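Local structure of esterase D (Cellvibrio japonicus, 2W87) at residues Gly10-Asp15 and Val42-Ala47. The protein probably acts on feruloyl esters of plant cell-wall xylan, and this part of it is a family 35 carbohydrate-binding module that binds glucuronic acid and calcium. Numbering follows the deposited sequence.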
loop_
_atom_site.group_PDB
_atom_site.type_symbol
_atom_site.label_atom_id
_atom_site.label_comp_id
_atom_site.label_asym_id
_atom_site.label_seq_id
_atom_site.Cartn_x
_atom_site.Cartn_y
_atom_site.Cartn_z
ATOM N N GLY A 10 -8.145 6.660 6.545
ATOM C CA GLY A 10 -7.136 5.607 6.595
ATOM C C GLY A 10 -6.081 5.760 5.512
ATOM O O GLY A 10 -5.029 5.145 5.590
ATOM N N PHE A 11 -6.349 6.575 4.499
ATOM C CA PHE A 11 -5.316 6.888 3.490
ATOM C C PHE A 11 -4.618 8.147 3.963
ATOM O O PHE A 11 -5.273 9.171 4.185
ATOM C CB PHE A 11 -5.911 7.089 2.105
ATOM C CG PHE A 11 -4.861 7.246 1.021
ATOM C CD1 PHE A 11 -4.405 6.137 0.331
ATOM C CD2 PHE A 11 -4.336 8.465 0.716
ATOM C CE1 PHE A 11 -3.469 6.243 -0.672
ATOM C CE2 PHE A 11 -3.354 8.588 -0.278
ATOM C CZ PHE A 11 -2.917 7.468 -0.959
ATOM N N CYS A 12 -3.303 8.088 4.112
ATOM C CA CYS A 12 -2.570 9.194 4.708
ATOM C C CYS A 12 -1.803 10.065 3.723
ATOM O O CYS A 12 -1.802 11.285 3.842
ATOM C CB CYS A 12 -1.624 8.685 5.797
ATOM S SG CYS A 12 -2.506 7.993 7.173
ATOM N N ARG A 13 -1.086 9.453 2.806
ATOM C CA ARG A 13 -0.155 10.205 1.989
ATOM C C ARG A 13 0.325 9.394 0.816
ATOM O O ARG A 13 0.396 8.176 0.893
ATOM C CB ARG A 13 1.094 10.614 2.809
ATOM C CG ARG A 13 1.982 11.593 2.102
ATOM C CD ARG A 13 3.213 11.925 2.879
ATOM N NE ARG A 13 4.349 11.086 2.538
ATOM C CZ ARG A 13 4.868 10.152 3.333
ATOM N NH1 ARG A 13 4.336 9.914 4.534
ATOM N NH2 ARG A 13 5.917 9.442 2.923
ATOM N N VAL A 14 0.587 10.094 -0.283
ATOM C CA VAL A 14 1.418 9.572 -1.381
ATOM C C VAL A 14 2.480 10.626 -1.725
ATOM O O VAL A 14 2.175 11.812 -1.836
ATOM C CB VAL A 14 0.618 9.192 -2.641
ATOM C CG1 VAL A 14 -0.259 10.336 -3.121
ATOM C CG2 VAL A 14 1.560 8.683 -3.761
ATOM N N ASP A 15 3.727 10.167 -1.832
ATOM C CA ASP A 15 4.798 10.991 -2.390
ATOM C C ASP A 15 4.683 10.901 -3.894
ATOM O O ASP A 15 5.284 10.025 -4.530
ATOM C CB ASP A 15 6.155 10.507 -1.910
ATOM C CG ASP A 15 6.275 10.537 -0.408
ATOM O OD1 ASP A 15 5.823 11.567 0.186
ATOM O OD2 ASP A 15 6.780 9.522 0.180
ATOM N N VAL A 42 1.207 5.779 2.124
ATOM C CA VAL A 42 1.042 5.597 3.570
ATOM C C VAL A 42 -0.434 5.505 3.963
ATOM O O VAL A 42 -1.265 6.316 3.518
ATOM C CB VAL A 42 1.727 6.726 4.395
ATOM C CG1 VAL A 42 1.654 6.448 5.897
ATOM C CG2 VAL A 42 3.174 6.931 3.964
ATOM N N TRP A 43 -0.731 4.491 4.781
ATOM C CA TRP A 43 -2.047 4.258 5.362
ATOM C C TRP A 43 -1.935 4.187 6.863
ATOM O O TRP A 43 -0.853 4.002 7.419
ATOM C CB TRP A 43 -2.643 2.927 4.894
ATOM C CG TRP A 43 -2.737 2.746 3.414
ATOM C CD1 TRP A 43 -3.763 3.085 2.634
ATOM C CD2 TRP A 43 -1.746 2.160 2.565
ATOM N NE1 TRP A 43 -3.496 2.764 1.319
ATOM C CE2 TRP A 43 -2.260 2.179 1.254
ATOM C CE3 TRP A 43 -0.482 1.609 2.788
ATOM C CZ2 TRP A 43 -1.561 1.668 0.177
ATOM C CZ3 TRP A 43 0.208 1.091 1.708
ATOM C CH2 TRP A 43 -0.322 1.137 0.426
ATOM N N ALA A 44 -3.084 4.259 7.522
ATOM C CA ALA A 44 -3.140 4.145 8.977
ATOM C C ALA A 44 -4.289 3.221 9.357
ATOM O O ALA A 44 -5.422 3.422 8.915
ATOM C CB ALA A 44 -3.340 5.484 9.625
ATOM N N ILE A 45 -3.990 2.239 10.199
ATOM C CA ILE A 45 -4.974 1.237 10.620
ATOM C C ILE A 45 -5.001 1.179 12.135
ATOM O O ILE A 45 -3.955 1.075 12.757
ATOM C CB ILE A 45 -4.559 -0.159 10.118
ATOM C CG1 ILE A 45 -4.377 -0.168 8.584
ATOM C CG2 ILE A 45 -5.576 -1.169 10.525
ATOM C CD1 ILE A 45 -3.362 -1.249 8.142
ATOM N N ASP A 46 -6.198 1.249 12.725
ATOM C CA ASP A 46 -6.353 1.063 14.150
ATOM C C ASP A 46 -6.789 -0.379 14.369
ATOM O O ASP A 46 -7.735 -0.829 13.734
ATOM C CB ASP A 46 -7.386 2.023 14.729
ATOM C CG ASP A 46 -7.527 1.861 16.239
ATOM O OD1 ASP A 46 -6.790 2.565 16.975
ATOM O OD2 ASP A 46 -8.326 0.992 16.676
ATOM N N ALA A 47 -6.088 -1.089 15.247
ATOM C CA ALA A 47 -6.381 -2.491 15.554
ATOM C C ALA A 47 -6.776 -2.598 17.016
ATOM O O ALA A 47 -6.086 -2.083 17.876
ATOM C CB ALA A 47 -5.152 -3.371 15.263
#
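C12 and R13 both face the single residue V42, forming a classic beta bulge in the antiparallel pairing of strand 11-14 with the 42-47 part of strand 40-47; the register shifts there by one residue. The contact is tightest round the buried V42. Its carbonyl serves both amides: C12 N lies 2.8 Å from V42 O and R13 N a longer 3.2 Å, the two approaching from the same face of the carbonyl plane. V42 CG1 meets C12 CB, and V42 CG2 lies against one face of the R13 guanidinium, 3.3 Å from R13 NH1, brought there by a turn at chi3 (93°). V42 N returns a bond to R13 O, and A44 N, 2.9 Å from G10 O, closes the other end of the ladder. G10 has backbone angles (phi 101°) that would press a side chain against the preceding carbonyl. On the opposite face of the sheet F11, partly exposed, and W43, buried, form a non-hydrogen-bonded pair; the F11 edge points at the five-membered ring of W43 in an offset edge-to-face stack, planes at 86° and F11 CD1 3.6 Å from W43 NE1. The looser, solvent side lies beyond the V42 methyl, where partly exposed R13 grips D15 side-on in a salt bridge: R13 NE meets D15 OD1 at 2.8 Å, from above the carboxylate plane, while R13 NH2 takes D15 OD2 on its syn side. C12 SG lies 3.6 Å from A44 CB and continues into the disulfide with C138, near the C-terminus. Within the beta-sandwich, W43 packs inward on L112 of strand 106-114 and on I123 and L126 of strand 122-129 in the facing sheet, while backbone bonds from W43 to V110 and from A44 to G136 join strand 40-47 to its other neighbours.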